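Local structure of protein similar to metal-dependent hydrolase (Staphylococcus aureus subsp. aureus Mu50, 3ESH) at residues A[71-74]-A[75-79]; A[152-155]-A[156-159]; A[81-84]-A[85-88]; A[106-110]-A[111-115]; A[117-120]-A[121-125]. The protein is probably a metal-dependent hydrolase of the metallo-beta-lactamase superfamily, its natural substrate not being established. All coordinates share one frame; numbering follows the deposited sequence.

How the interactions relate
The five contacts are local turns and caps in one metallo-beta-lactamase-like chain; along it they come in the order 1, 3, 4, 5, 2. Interaction 4, with its centre about 8 Å from that of the chain, is the buried one, placed after strand 103-105. Interaction 1 (helix 73-78), interaction 2 (the loop before strand 164-167) and interaction 5 (the loop before strand 130-134) all touch it, their centres about 16, 10 and 14 Å away. Interactions 2 and 5 also touch each other, centres about 9 Å apart. Interaction 3 leads into helix 87-92 and touches interaction 1. Thus a surface helix and two loops gather round a histidine-rich turn, probably of the active site.

Interaction 1: residues A[71-74]-A[75-79]; sequences LSEK and QLRNF
Ser72 and Gln75 turn their side chains back toward each other at the start of helix 73-78. The Ser72 hydroxyl is carried in over the first turn by its chi1 of 82°, which sets OG between the backbone N and the carbonyl carbon of its own residue. There Ser72 OG accepts from Gln75 N at 3.0 Å, the N-H pointing fairly straight (159°). Gln75 replies with an extended chain beyond CG that brings its amide oxygen beside the N-terminal residues: Ser72 N donates to Gln75 OE1 at 3.3 Å, a nearly straight but long and weak bond. The same oxygen also accepts from Lys155, so two donors hold that end of the amide, while Trp153 packs against the side chain.

On another side of the turn the two leucines meet at a slant. Leu71 CB lies 3.7 Å from Leu76 CD2, and Leu71 CD2 is 3.9 Å from that same methyl. Leu71, two residues before the helix, thus packs back onto Leu76 of its first turn; Val81 touches both. Farther along, Glu73 and Arg77 pass each other with carboxylate and guanidinium planes 45° apart; their charged atoms, Glu73 OE2 and Arg77 NH1, remain 5.5 Å apart. The guanidinium instead presents one face to Glu73 O and Lys74 CA.

Backbone bonds follow the helical pattern, Leu76 N to Ser72 O at 2.9 Å and Arg77 N to Glu73 O at 3.2 Å. Serine as N-cap, answered by the side chain three residues on, makes this a capping box closing the N-terminal end of a short surface helix.

Interaction 2: residues A[152-155]-A[156-159]; sequences YWDK and NKGD
Asp154 and Lys157 run side by side and join through their charged ends: Asp154 OD2 lies 2.5 Å from Lys157 NZ, a short salt bridge. The lysine chain is extended until its last torsion, where chi4 of 72° bends the ammonium group round to the carboxylate. On the way, Lys157 CG passes 3.1 Å from Asp154 O.

The backbone bond beneath it links the same two residues. Lys157 N donates to Asp154 O at 2.8 Å with an N-H angle of 158°, reaching the oxygen from above the carbonyl plane. A second turn bond, from Asn156 N to Trp153 O, is less certain because the nitrogen is crowded in the model.

Packing is carried by Trp153 and Asn156, which point the same way. Asn156 OD1 approaches Trp153 CE3 to 3.7 Å, with amide and indole planes 41° apart. The indole has its own polar partner, Ser150 O, which receives NE1, and Phe111 stacks on it. Phe141 of helix 135-142 touches Asn156.

The paired opposite charges of Asp154 and Lys157 probably offset each other at the surface and, together with the backbone bond, fix the turn between these two residues.

Interaction 3: residues A[81-84]-A[85-88]; sequences VDEE and SHII
ND1 of His86 faces two oxygens of the preceding residues. It donates to Glu84 O at 3.3 Å, a weak bond bent to 124°. Glu83 OE1 is nearer to His86 ND1, at 2.9 Å, yet the angle is too poor for a hydrogen bond: the oxygen lies equally close to His86 CE1 (2.9 Å), oblique to the ring and off the line of the N-H. The side chains cross at about a right angle, and the carboxylate plane is turned 88° from the imidazole plane. The nearby carboxylate would be expected to favour the protonated, charged form of the ring.

Glu83 reaches the ring because its chi1 of 64° tucks the chain over its own backbone, after which it runs out straight to CD. Glu84 contributes through its carbonyl instead; its carboxylate is led away from the turn and accepts from Gly69 N. Next along the chain, Ser85 OG takes the N-H of Ile87 at 3.1 Å, measured from Ile87 N. This bond forms an ST turn directly ahead of helix 87-92, in which His86 fills the N-cap position.

Neighbouring strand and loop residues hold this segment. Asp82 makes a salt bridge to Lys17 of strand 15-19, Ser85 forms a backbone bond with Gly67, and His86 does so with Asn12. Residues 81-88 thus connect helix 73-78 to helix 87-92, with the loop between strands 6-10 and 15-19 and the loop following strand 59-61 beside them, and with Ile87 packing on Phe126 where the second helix begins.

Interaction 4: residues A[106-110]-A[111-115]; sequences MTHMH and FDHAA
The imidazole of His113 receives the edge of His108 on one face: His108 CE1 stands 3.0 Å above its plane, over the ring centre. The pair is edge-to-face, with centroids 3.9 Å apart and planes at 55°. Asp112 CG lies in the plane at the rim of the His113 ring, while Tyr250 stacks with this ring from elsewhere in the chain. Around His108, Thr107 CB and His110 ND1 are both at the edge in plane. Phe111 has Asp112 OD1 4.0 Å above one face, toward the rim, and its ring also meets Phe79.

One carbonyl takes two of the turn's N-H groups. His110 O accepts from His113 N at 2.9 Å, from above the carbonyl plane, and from Ala114 N at 2.9 Å, at a C=O...N angle of 161°. Both bonds start helix 111-114, for which His110 is the N-cap residue.

Behind the histidines two selenomethionines close on one methyl. Chains bent at chi2 and chi3 curl Met106 CE to 3.7 Å and Met109 CE to 3.6 Å from Ala114 CB. Val133 of strand 130-134 touches both of these residues, and Met109 also packs on Phe141, so the apolar side of the turn is buried.

His108, His110, Asp112 and His113 follow the HxHxDH pattern of the metallo-beta-lactamase superfamily, which supplies metal ligands in its members. Consistent with this, His110 shares a possible vacant metal site with His185 and Asp206, placing the turn at the probable active site.

Interaction 5: residues A[117-120]-A[121-125]; sequences LTDQ and AGHAI
Asp119 turns its carboxylate back onto His123 through a chi1 of 49°, which swings it in toward the returning limb. In this metallo-beta-lactamase-like fold the residues form a tight reversal in the loop between helix 111-114 and strand 130-134, the two limbs running 147° apart. Asp119 OD1 accepts from His123 N at 3.3 Å, with the nitrogen above the carboxylate plane and the N-H angle only 139°. The same oxygen, Asp119 OD1, lies 3.2 Å from His123 CB. Asp119 OD2 is near the plane of the imidazole, at its edge.

Where the limbs come together again, Ile125 N reaches Leu117 O at 3.0 Å in a weak bond. The backbones approach closely here, with Thr118 CA 3.8 Å from Ala124 CA. Thr118 adds its methyl, CG2 meeting Ala124 CA, while its hydroxyl is bonded to Lys70 NZ. Asp159 touches His123 and Ala124 from the loop before strand 164-167.

Ile125 folds over the first limb, its CG1 along the Thr118 backbone and its CD1 3.7 Å from Asp119 CB.

Interaction 1: residues A[71-74]-A[75-79]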
loop_
_atom_site.group_PDB
_atom_site.type_symbol
_atom_site.label_atom_id
_atom_site.label_comp_id
_atom_site.label_asym_id
_atom_site.label_seq_id
_atom_site.Cartn_x
_atom_site.Cartn_y
_atom_site.Cartn_z
ATOM N N LEU A 71 -32.442 11.536 17.760
ATOM C CA LEU A 71 -31.613 11.248 18.923
ATOM C C LEU A 71 -32.540 10.869 20.064
ATOM O O LEU A 71 -33.633 11.413 20.184
ATOM C CB LEU A 71 -30.779 12.476 19.324
ATOM C CG LEU A 71 -29.461 12.771 18.590
ATOM C CD1 LEU A 71 -29.699 12.874 17.109
ATOM C CD2 LEU A 71 -28.862 14.065 19.122
ATOM N N SER A 72 -32.115 9.926 20.892
ATOM C CA SER A 72 -32.930 9.520 22.020
ATOM C C SER A 72 -32.830 10.595 23.095
ATOM O O SER A 72 -32.184 11.630 22.906
ATOM C CB SER A 72 -32.430 8.194 22.588
ATOM O OG SER A 72 -31.331 8.411 23.458
ATOM N N GLU A 73 -33.470 10.339 24.229
ATOM C CA GLU A 73 -33.462 11.278 25.339
ATOM C C GLU A 73 -32.084 11.248 25.975
ATOM O O GLU A 73 -31.558 12.279 26.393
ATOM C CB GLU A 73 -34.519 10.866 26.362
ATOM C CG GLU A 73 -35.458 11.983 26.797
ATOM C CD GLU A 73 -36.042 12.768 25.628
ATOM O OE1 GLU A 73 -36.332 12.156 24.576
ATOM O OE2 GLU A 73 -36.222 13.999 25.773
ATOM N N LYS A 74 -31.494 10.060 26.029
ATOM C CA LYS A 74 -30.179 9.892 26.609
ATOM C C LYS A 74 -29.119 10.540 25.730
ATOM O O LYS A 74 -28.140 11.101 26.228
ATOM C CB LYS A 74 -29.871 8.408 26.783
ATOM C CG LYS A 74 -28.613 8.134 27.577
ATOM C CD LYS A 74 -28.447 6.648 27.830
ATOM C CE LYS A 74 -27.215 6.359 28.672
ATOM N NZ LYS A 74 -27.111 4.905 28.971
ATOM N N GLN A 75 -29.306 10.460 24.418
ATOM C CA GLN A 75 -28.343 11.056 23.502
ATOM C C GLN A 75 -28.494 12.574 23.481
ATOM O O GLN A 75 -27.504 13.288 23.391
ATOM C CB GLN A 75 -28.505 10.471 22.098
ATOM C CG GLN A 75 -28.179 8.987 22.039
ATOM C CD GLN A 75 -28.249 8.423 20.641
ATOM O OE1 GLN A 75 -29.231 8.608 19.930
ATOM N NE2 GLN A 75 -27.203 7.720 20.240
ATOM N N LEU A 76 -29.723 13.069 23.576
ATOM C CA LEU A 76 -29.919 14.508 23.578
ATOM C C LEU A 76 -29.152 15.102 24.761
ATOM O O LEU A 76 -28.464 16.111 24.622
ATOM C CB LEU A 76 -31.402 14.862 23.672
ATOM C CG LEU A 76 -32.267 14.617 22.433
ATOM C CD1 LEU A 76 -33.712 14.952 22.744
ATOM C CD2 LEU A 76 -31.784 15.463 21.285
ATOM N N ARG A 77 -29.255 14.470 25.921
ATOM C CA ARG A 77 -28.549 14.958 27.097
ATOM C C ARG A 77 -27.028 14.786 26.989
ATOM O O ARG A 77 -26.270 15.729 27.211
ATOM C CB ARG A 77 -29.049 14.249 28.365
ATOM C CG ARG A 77 -30.415 14.704 28.848
ATOM C CD ARG A 77 -30.586 14.408 30.337
ATOM N NE ARG A 77 -30.526 12.980 30.627
ATOM C CZ ARG A 77 -31.469 12.109 30.282
ATOM N NH1 ARG A 77 -32.551 12.526 29.635
ATOM N NH2 ARG A 77 -31.330 10.822 30.582
ATOM N N ASN A 78 -26.583 13.580 26.656
ATOM C CA ASN A 78 -25.161 13.310 26.532
ATOM C C ASN A 78 -24.481 14.182 25.477
ATOM O O ASN A 78 -23.281 14.452 25.576
ATOM C CB ASN A 78 -24.918 11.843 26.169
ATOM C CG ASN A 78 -25.487 10.877 27.192
ATOM O OD1 ASN A 78 -25.805 11.257 28.321
ATOM N ND2 ASN A 78 -25.608 9.611 26.803
ATOM N N PHE A 79 -25.234 14.614 24.465
ATOM C CA PHE A 79 -24.665 15.426 23.390
ATOM C C PHE A 79 -24.961 16.921 23.480
ATOM O O PHE A 79 -24.752 17.660 22.520
ATOM C CB PHE A 79 -25.123 14.894 22.037
ATOM C CG PHE A 79 -24.525 13.573 21.678
ATOM C CD1 PHE A 79 -23.148 13.414 21.618
ATOM C CD2 PHE A 79 -25.338 12.481 21.388
ATOM C CE1 PHE A 79 -22.586 12.188 21.273
ATOM C CE2 PHE A 79 -24.782 11.249 21.044
ATOM C CZ PHE A 79 -23.403 11.105 20.986
#

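Interaction 2: residues A[152-155]-A[156-159]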
loop_
_atom_site.group_PDB
_atom_site.type_symbol
_atom_site.label_atom_id
_atom_site.label_comp_id
_atom_site.label_asym_id
_atom_site.label_seq_id
_atom_site.Cartn_x
_atom_site.Cartn_y
_atom_site.Cartn_z
ATOM N N TYR A 152 -21.451 6.361 13.608
ATOM C CA TYR A 152 -22.150 5.825 12.444
ATOM C C TYR A 152 -23.264 4.958 13.012
ATOM O O TYR A 152 -22.992 3.890 13.547
ATOM C CB TYR A 152 -21.236 4.960 11.597
ATOM C CG TYR A 152 -20.138 5.727 10.895
ATOM C CD1 TYR A 152 -20.423 6.883 10.184
ATOM C CD2 TYR A 152 -18.830 5.257 10.881
ATOM C CE1 TYR A 152 -19.436 7.550 9.474
ATOM C CE2 TYR A 152 -17.833 5.914 10.161
ATOM C CZ TYR A 152 -18.142 7.060 9.465
ATOM O OH TYR A 152 -17.162 7.746 8.781
ATOM N N TRP A 153 -24.505 5.424 12.903
ATOM C CA TRP A 153 -25.641 4.699 13.459
ATOM C C TRP A 153 -26.566 4.097 12.427
ATOM O O TRP A 153 -26.907 4.764 11.448
ATOM C CB TRP A 153 -26.489 5.624 14.337
ATOM C CG TRP A 153 -25.741 6.451 15.346
ATOM C CD1 TRP A 153 -24.539 6.162 15.925
ATOM C CD2 TRP A 153 -26.216 7.637 15.985
ATOM N NE1 TRP A 153 -24.246 7.085 16.890
ATOM C CE2 TRP A 153 -25.261 8.004 16.950
ATOM C CE3 TRP A 153 -27.369 8.423 15.839
ATOM C CZ2 TRP A 153 -25.416 9.128 17.772
ATOM C CZ3 TRP A 153 -27.523 9.536 16.654
ATOM C CH2 TRP A 153 -26.548 9.875 17.609
ATOM N N ASP A 154 -26.972 2.843 12.660
ATOM C CA ASP A 154 -27.903 2.134 11.775
ATOM C C ASP A 154 -29.165 2.980 11.747
ATOM O O ASP A 154 -29.828 3.125 10.719
ATOM C CB ASP A 154 -28.266 0.758 12.355
ATOM C CG ASP A 154 -27.139 -0.246 12.236
ATOM O OD1 ASP A 154 -27.144 -1.245 12.984
ATOM O OD2 ASP A 154 -26.257 -0.042 11.381
ATOM N N LYS A 155 -29.472 3.540 12.911
ATOM C CA LYS A 155 -30.636 4.376 13.101
ATOM C C LYS A 155 -30.732 5.514 12.079
ATOM O O LYS A 155 -31.787 6.118 11.919
ATOM C CB LYS A 155 -30.603 4.936 14.517
ATOM C CG LYS A 155 -31.793 5.769 14.893
ATOM C CD LYS A 155 -31.858 5.967 16.404
ATOM C CE LYS A 155 -30.693 6.780 16.934
ATOM N NZ LYS A 155 -30.904 7.079 18.373
ATOM N N ASN A 156 -29.632 5.789 11.384
ATOM C CA ASN A 156 -29.567 6.861 10.385
ATOM C C ASN A 156 -29.689 6.394 8.937
ATOM O O ASN A 156 -29.471 7.176 8.017
ATOM C CB ASN A 156 -28.258 7.656 10.535
ATOM C CG ASN A 156 -28.240 8.551 11.771
ATOM O OD1 ASN A 156 -27.195 9.060 12.152
ATOM N ND2 ASN A 156 -29.401 8.747 12.394
ATOM N N LYS A 157 -30.022 5.121 8.743
ATOM C CA LYS A 157 -30.203 4.569 7.403
ATOM C C LYS A 157 -31.606 4.960 6.913
ATOM O O LYS A 157 -32.456 5.338 7.726
ATOM C CB LYS A 157 -30.092 3.048 7.442
ATOM C CG LYS A 157 -28.736 2.503 7.852
ATOM C CD LYS A 157 -28.573 1.090 7.330
ATOM C CE LYS A 157 -27.182 0.525 7.577
ATOM N NZ LYS A 157 -26.939 0.211 9.002
ATOM N N GLY A 158 -31.849 4.878 5.602
ATOM C CA GLY A 158 -33.170 5.221 5.106
ATOM C C GLY A 158 -33.390 5.455 3.623
ATOM O O GLY A 158 -32.449 5.477 2.833
ATOM N N ASP A 159 -34.667 5.635 3.275
ATOM C CA ASP A 159 -35.162 5.876 1.910
ATOM C C ASP A 159 -34.254 6.666 0.996
ATOM O O ASP A 159 -34.205 6.404 -0.202
ATOM C CB ASP A 159 -36.507 6.617 1.948
ATOM C CG ASP A 159 -37.657 5.717 2.277
ATOM O OD1 ASP A 159 -37.568 4.978 3.280
ATOM O OD2 ASP A 159 -38.658 5.748 1.531
#

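Interaction 3: residues A[81-84]-A[85-88]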
loop_
_atom_site.group_PDB
_atom_site.type_symbol
_atom_site.label_atom_id
_atom_site.label_comp_id
_atom_site.label_asym_id
_atom_site.label_seq_id
_atom_site.Cartn_x
_atom_site.Cartn_y
_atom_site.Cartn_z
ATOM N N VAL A 81 -27.642 18.796 23.387
ATOM C CA VAL A 81 -28.533 19.406 22.420
ATOM C C VAL A 81 -29.470 20.381 23.144
ATOM O O VAL A 81 -30.207 19.986 24.045
ATOM C CB VAL A 81 -29.378 18.331 21.721
ATOM C CG1 VAL A 81 -30.038 18.903 20.491
ATOM C CG2 VAL A 81 -28.510 17.150 21.376
ATOM N N ASP A 82 -29.439 21.652 22.761
ATOM C CA ASP A 82 -30.318 22.636 23.389
ATOM C C ASP A 82 -31.645 22.617 22.658
ATOM O O ASP A 82 -32.710 22.601 23.277
ATOM C CB ASP A 82 -29.713 24.037 23.312
ATOM C CG ASP A 82 -28.350 24.108 23.942
ATOM O OD1 ASP A 82 -28.200 23.670 25.109
ATOM O OD2 ASP A 82 -27.423 24.603 23.267
ATOM N N GLU A 83 -31.561 22.623 21.331
ATOM C CA GLU A 83 -32.731 22.599 20.471
ATOM C C GLU A 83 -32.447 21.626 19.338
ATOM O O GLU A 83 -31.303 21.449 18.939
ATOM C CB GLU A 83 -33.003 23.995 19.887
ATOM C CG GLU A 83 -31.890 24.504 18.954
ATOM C CD GLU A 83 -32.198 25.859 18.319
ATOM O OE1 GLU A 83 -33.166 25.946 17.533
ATOM O OE2 GLU A 83 -31.471 26.840 18.603
ATOM N N GLU A 84 -33.489 20.983 18.834
ATOM C CA GLU A 84 -33.339 20.058 17.725
ATOM C C GLU A 84 -33.448 20.891 16.457
ATOM O O GLU A 84 -33.597 22.116 16.516
ATOM C CB GLU A 84 -34.435 18.992 17.752
ATOM C CG GLU A 84 -34.204 17.880 18.776
ATOM C CD GLU A 84 -35.375 16.908 18.871
ATOM O OE1 GLU A 84 -36.414 17.267 19.474
ATOM O OE2 GLU A 84 -35.264 15.789 18.335
ATOM N N SER A 85 -33.394 20.222 15.316
ATOM C CA SER A 85 -33.448 20.881 14.022
ATOM C C SER A 85 -34.690 21.731 13.743
ATOM O O SER A 85 -35.791 21.408 14.175
ATOM C CB SER A 85 -33.277 19.823 12.925
ATOM O OG SER A 85 -33.277 20.395 11.634
ATOM N N HIS A 86 -34.473 22.831 13.015
ATOM C CA HIS A 86 -35.519 23.767 12.593
ATOM C C HIS A 86 -35.335 23.904 11.103
ATOM O O HIS A 86 -35.623 24.957 10.530
ATOM C CB HIS A 86 -35.325 25.161 13.195
ATOM C CG HIS A 86 -35.859 25.308 14.580
ATOM N ND1 HIS A 86 -35.145 24.935 15.697
ATOM C CD2 HIS A 86 -37.055 25.758 15.028
ATOM C CE1 HIS A 86 -35.881 25.146 16.775
ATOM N NE2 HIS A 86 -37.044 25.645 16.395
ATOM N N ILE A 87 -34.845 22.843 10.477
ATOM C CA ILE A 87 -34.570 22.875 9.050
ATOM C C ILE A 87 -35.794 23.140 8.167
ATOM O O ILE A 87 -35.664 23.748 7.105
ATOM C CB ILE A 87 -33.853 21.572 8.613
ATOM C CG1 ILE A 87 -33.200 21.769 7.249
ATOM C CG2 ILE A 87 -34.834 20.410 8.589
ATOM C CD1 ILE A 87 -32.360 20.604 6.817
ATOM N N ILE A 88 -36.979 22.711 8.592
ATOM C CA ILE A 88 -38.174 22.958 7.784
ATOM C C ILE A 88 -38.540 24.443 7.805
ATOM O O ILE A 88 -38.653 25.075 6.751
ATOM C CB ILE A 88 -39.405 22.131 8.271
ATOM C CG1 ILE A 88 -39.162 20.631 8.059
ATOM C CG2 ILE A 88 -40.644 22.538 7.501
ATOM C CD1 ILE A 88 -38.158 20.039 9.013
#

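Interaction 4: residues A[106-110]-A[111-115]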
loop_
_atom_site.group_PDB
_atom_site.type_symbol
_atom_site.label_atom_id
_atom_site.label_comp_id
_atom_site.label_asym_id
_atom_site.label_seq_id
_atom_site.Cartn_x
_atom_site.Cartn_y
_atom_site.Cartn_z
HETATM N N MSE A 106 -22.906 15.215 1.240
HETATM C CA MSE A 106 -22.405 14.949 2.583
HETATM C C MSE A 106 -20.871 15.002 2.669
HETATM O O MSE A 106 -20.180 14.421 1.849
HETATM C CB MSE A 106 -22.876 13.570 3.056
HETATM C CG MSE A 106 -24.353 13.308 2.961
HETATM SE SE MSE A 106 -25.385 14.451 4.170
HETATM C CE MSE A 106 -24.697 13.727 5.782
ATOM N N THR A 107 -20.348 15.721 3.655
ATOM C CA THR A 107 -18.907 15.798 3.844
ATOM C C THR A 107 -18.480 14.465 4.458
ATOM O O THR A 107 -17.414 13.950 4.152
ATOM C CB THR A 107 -18.532 16.929 4.812
ATOM O OG1 THR A 107 -18.960 16.587 6.135
ATOM C CG2 THR A 107 -19.202 18.213 4.393
ATOM N N HIS A 108 -19.340 13.931 5.321
ATOM C CA HIS A 108 -19.137 12.643 5.969
ATOM C C HIS A 108 -20.424 12.227 6.684
ATOM O O HIS A 108 -21.305 13.039 6.861
ATOM C CB HIS A 108 -17.926 12.675 6.916
ATOM C CG HIS A 108 -18.050 13.646 8.048
ATOM N ND1 HIS A 108 -18.324 14.982 7.857
ATOM C CD2 HIS A 108 -17.859 13.484 9.377
ATOM C CE1 HIS A 108 -18.293 15.606 9.017
ATOM N NE2 HIS A 108 -18.011 14.720 9.960
HETATM N N MSE A 109 -20.528 10.960 7.074
HETATM C CA MSE A 109 -21.747 10.414 7.685
HETATM C C MSE A 109 -21.856 10.305 9.211
HETATM O O MSE A 109 -22.680 9.549 9.725
HETATM C CB MSE A 109 -22.047 9.046 7.067
HETATM C CG MSE A 109 -22.361 9.089 5.587
HETATM SE SE MSE A 109 -24.043 10.023 5.136
HETATM C CE MSE A 109 -25.186 8.853 6.169
ATOM N N HIS A 110 -21.037 11.066 9.931
ATOM C CA HIS A 110 -21.110 11.056 11.393
ATOM C C HIS A 110 -22.518 11.547 11.797
ATOM O O HIS A 110 -23.178 12.251 11.025
ATOM C CB HIS A 110 -19.999 11.942 11.961
ATOM C CG HIS A 110 -18.640 11.322 11.870
ATOM N ND1 HIS A 110 -17.485 12.013 12.163
ATOM C CD2 HIS A 110 -18.252 10.071 11.537
ATOM C CE1 HIS A 110 -16.448 11.211 12.014
ATOM N NE2 HIS A 110 -16.884 10.027 11.636
ATOM N N PHE A 111 -22.979 11.178 12.989
ATOM C CA PHE A 111 -24.328 11.549 13.412
ATOM C C PHE A 111 -24.597 13.052 13.438
ATOM O O PHE A 111 -25.687 13.494 13.078
ATOM C CB PHE A 111 -24.655 10.944 14.784
ATOM C CG PHE A 111 -24.167 11.764 15.942
ATOM C CD1 PHE A 111 -22.884 11.593 16.445
ATOM C CD2 PHE A 111 -24.993 12.721 16.525
ATOM C CE1 PHE A 111 -22.428 12.362 17.518
ATOM C CE2 PHE A 111 -24.557 13.497 17.595
ATOM C CZ PHE A 111 -23.270 13.319 18.095
ATOM N N ASP A 112 -23.612 13.835 13.860
ATOM C CA ASP A 112 -23.786 15.278 13.917
ATOM C C ASP A 112 -24.066 15.870 12.532
ATOM O O ASP A 112 -24.470 17.018 12.415
ATOM C CB ASP A 112 -22.552 15.945 14.563
ATOM C CG ASP A 112 -21.227 15.420 14.011
ATOM O OD1 ASP A 112 -21.040 14.182 13.974
ATOM O OD2 ASP A 112 -20.353 16.256 13.627
ATOM N N HIS A 113 -23.883 15.075 11.486
ATOM C CA HIS A 113 -24.114 15.542 10.118
ATOM C C HIS A 113 -25.225 14.797 9.371
ATOM O O HIS A 113 -25.876 15.370 8.503
ATOM C CB HIS A 113 -22.829 15.427 9.272
ATOM C CG HIS A 113 -21.717 16.345 9.701
ATOM N ND1 HIS A 113 -21.131 16.284 10.950
ATOM C CD2 HIS A 113 -21.082 17.340 9.041
ATOM C CE1 HIS A 113 -20.185 17.203 11.043
ATOM N NE2 HIS A 113 -20.135 17.859 9.899
ATOM N N ALA A 114 -25.448 13.532 9.720
ATOM C CA ALA A 114 -26.436 12.720 9.014
ATOM C C ALA A 114 -27.739 12.350 9.726
ATOM O O ALA A 114 -28.655 11.830 9.097
ATOM C CB ALA A 114 -25.759 11.458 8.516
ATOM N N ALA A 115 -27.843 12.620 11.020
ATOM C CA ALA A 115 -29.071 12.274 11.740
ATOM C C ALA A 115 -30.333 12.903 11.150
ATOM O O ALA A 115 -31.406 12.294 11.164
ATOM C CB ALA A 115 -28.948 12.648 13.195
#

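Interaction 5: residues A[117-120]-A[121-125]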
loop_
_atom_site.group_PDB
_atom_site.type_symbol
_atom_site.label_atom_id
_atom_site.label_comp_id
_atom_site.label_asym_id
_atom_site.label_seq_id
_atom_site.Cartn_x
_atom_site.Cartn_y
_atom_site.Cartn_z
ATOM N N LEU A 117 -31.160 13.263 8.183
ATOM C CA LEU A 117 -31.439 12.783 6.829
ATOM C C LEU A 117 -32.780 12.065 6.715
ATOM O O LEU A 117 -33.381 12.021 5.639
ATOM C CB LEU A 117 -30.321 11.856 6.333
ATOM C CG LEU A 117 -29.089 12.551 5.738
ATOM C CD1 LEU A 117 -28.071 11.507 5.276
ATOM C CD2 LEU A 117 -29.536 13.446 4.579
ATOM N N THR A 118 -33.248 11.490 7.814
ATOM C CA THR A 118 -34.515 10.785 7.814
ATOM C C THR A 118 -35.270 11.095 9.089
ATOM O O THR A 118 -34.694 11.574 10.061
ATOM C CB THR A 118 -34.316 9.265 7.775
ATOM O OG1 THR A 118 -33.706 8.837 8.997
ATOM C CG2 THR A 118 -33.449 8.867 6.593
ATOM N N ASP A 119 -36.569 10.840 9.090
ATOM C CA ASP A 119 -37.370 11.035 10.279
ATOM C C ASP A 119 -37.396 9.636 10.879
ATOM O O ASP A 119 -36.681 8.757 10.443
ATOM C CB ASP A 119 -38.812 11.452 9.907
ATOM C CG ASP A 119 -39.445 10.545 8.845
ATOM O OD1 ASP A 119 -39.349 9.313 8.972
ATOM O OD2 ASP A 119 -40.053 11.071 7.887
ATOM N N GLN A 120 -38.194 9.463 11.930
ATOM C CA GLN A 120 -38.290 8.129 12.575
ATOM C C GLN A 120 -38.986 7.162 11.626
ATOM O O GLN A 120 -39.916 7.547 10.910
ATOM C CB GLN A 120 -39.086 8.213 13.805
ATOM C CG GLN A 120 -38.688 9.433 14.502
ATOM C CD GLN A 120 -39.839 10.367 14.580
ATOM O OE1 GLN A 120 -40.356 10.879 13.548
ATOM N NE2 GLN A 120 -40.281 10.616 15.818
ATOM N N ALA A 121 -38.647 5.887 11.730
ATOM C CA ALA A 121 -39.237 4.956 10.789
ATOM C C ALA A 121 -38.340 5.109 9.540
ATOM O O ALA A 121 -38.713 4.698 8.442
ATOM C CB ALA A 121 -40.667 5.325 10.412
ATOM N N GLY A 122 -37.168 5.716 9.729
ATOM C CA GLY A 122 -36.204 5.897 8.663
ATOM C C GLY A 122 -36.732 6.238 7.289
ATOM O O GLY A 122 -36.130 5.837 6.294
ATOM N N HIS A 123 -37.839 6.970 7.210
ATOM C CA HIS A 123 -38.363 7.327 5.895
ATOM C C HIS A 123 -37.284 8.092 5.147
ATOM O O HIS A 123 -36.433 7.490 4.500
ATOM C CB HIS A 123 -39.606 8.206 5.983
ATOM C CG HIS A 123 -40.059 8.732 4.655
ATOM N ND1 HIS A 123 -40.879 9.834 4.528
ATOM C CD2 HIS A 123 -39.791 8.322 3.389
ATOM C CE1 HIS A 123 -41.092 10.079 3.249
ATOM N NE2 HIS A 123 -40.443 9.177 2.535
ATOM N N ALA A 124 -37.319 9.417 5.241
ATOM C CA ALA A 124 -36.328 10.245 4.573
ATOM C C ALA A 124 -36.792 11.666 4.356
ATOM O O ALA A 124 -37.650 11.915 3.523
ATOM C CB ALA A 124 -35.947 9.652 3.222
ATOM N N ILE A 125 -36.230 12.596 5.116
ATOM C CA ILE A 125 -36.555 14.003 4.940
ATOM C C ILE A 125 -35.923 14.179 3.561
ATOM O O ILE A 125 -35.056 13.378 3.213
ATOM C CB ILE A 125 -35.780 14.879 5.952
ATOM C CG1 ILE A 125 -35.923 14.318 7.374
ATOM C CG2 ILE A 125 -36.253 16.301 5.857
ATOM C CD1 ILE A 125 -37.337 14.223 7.877
#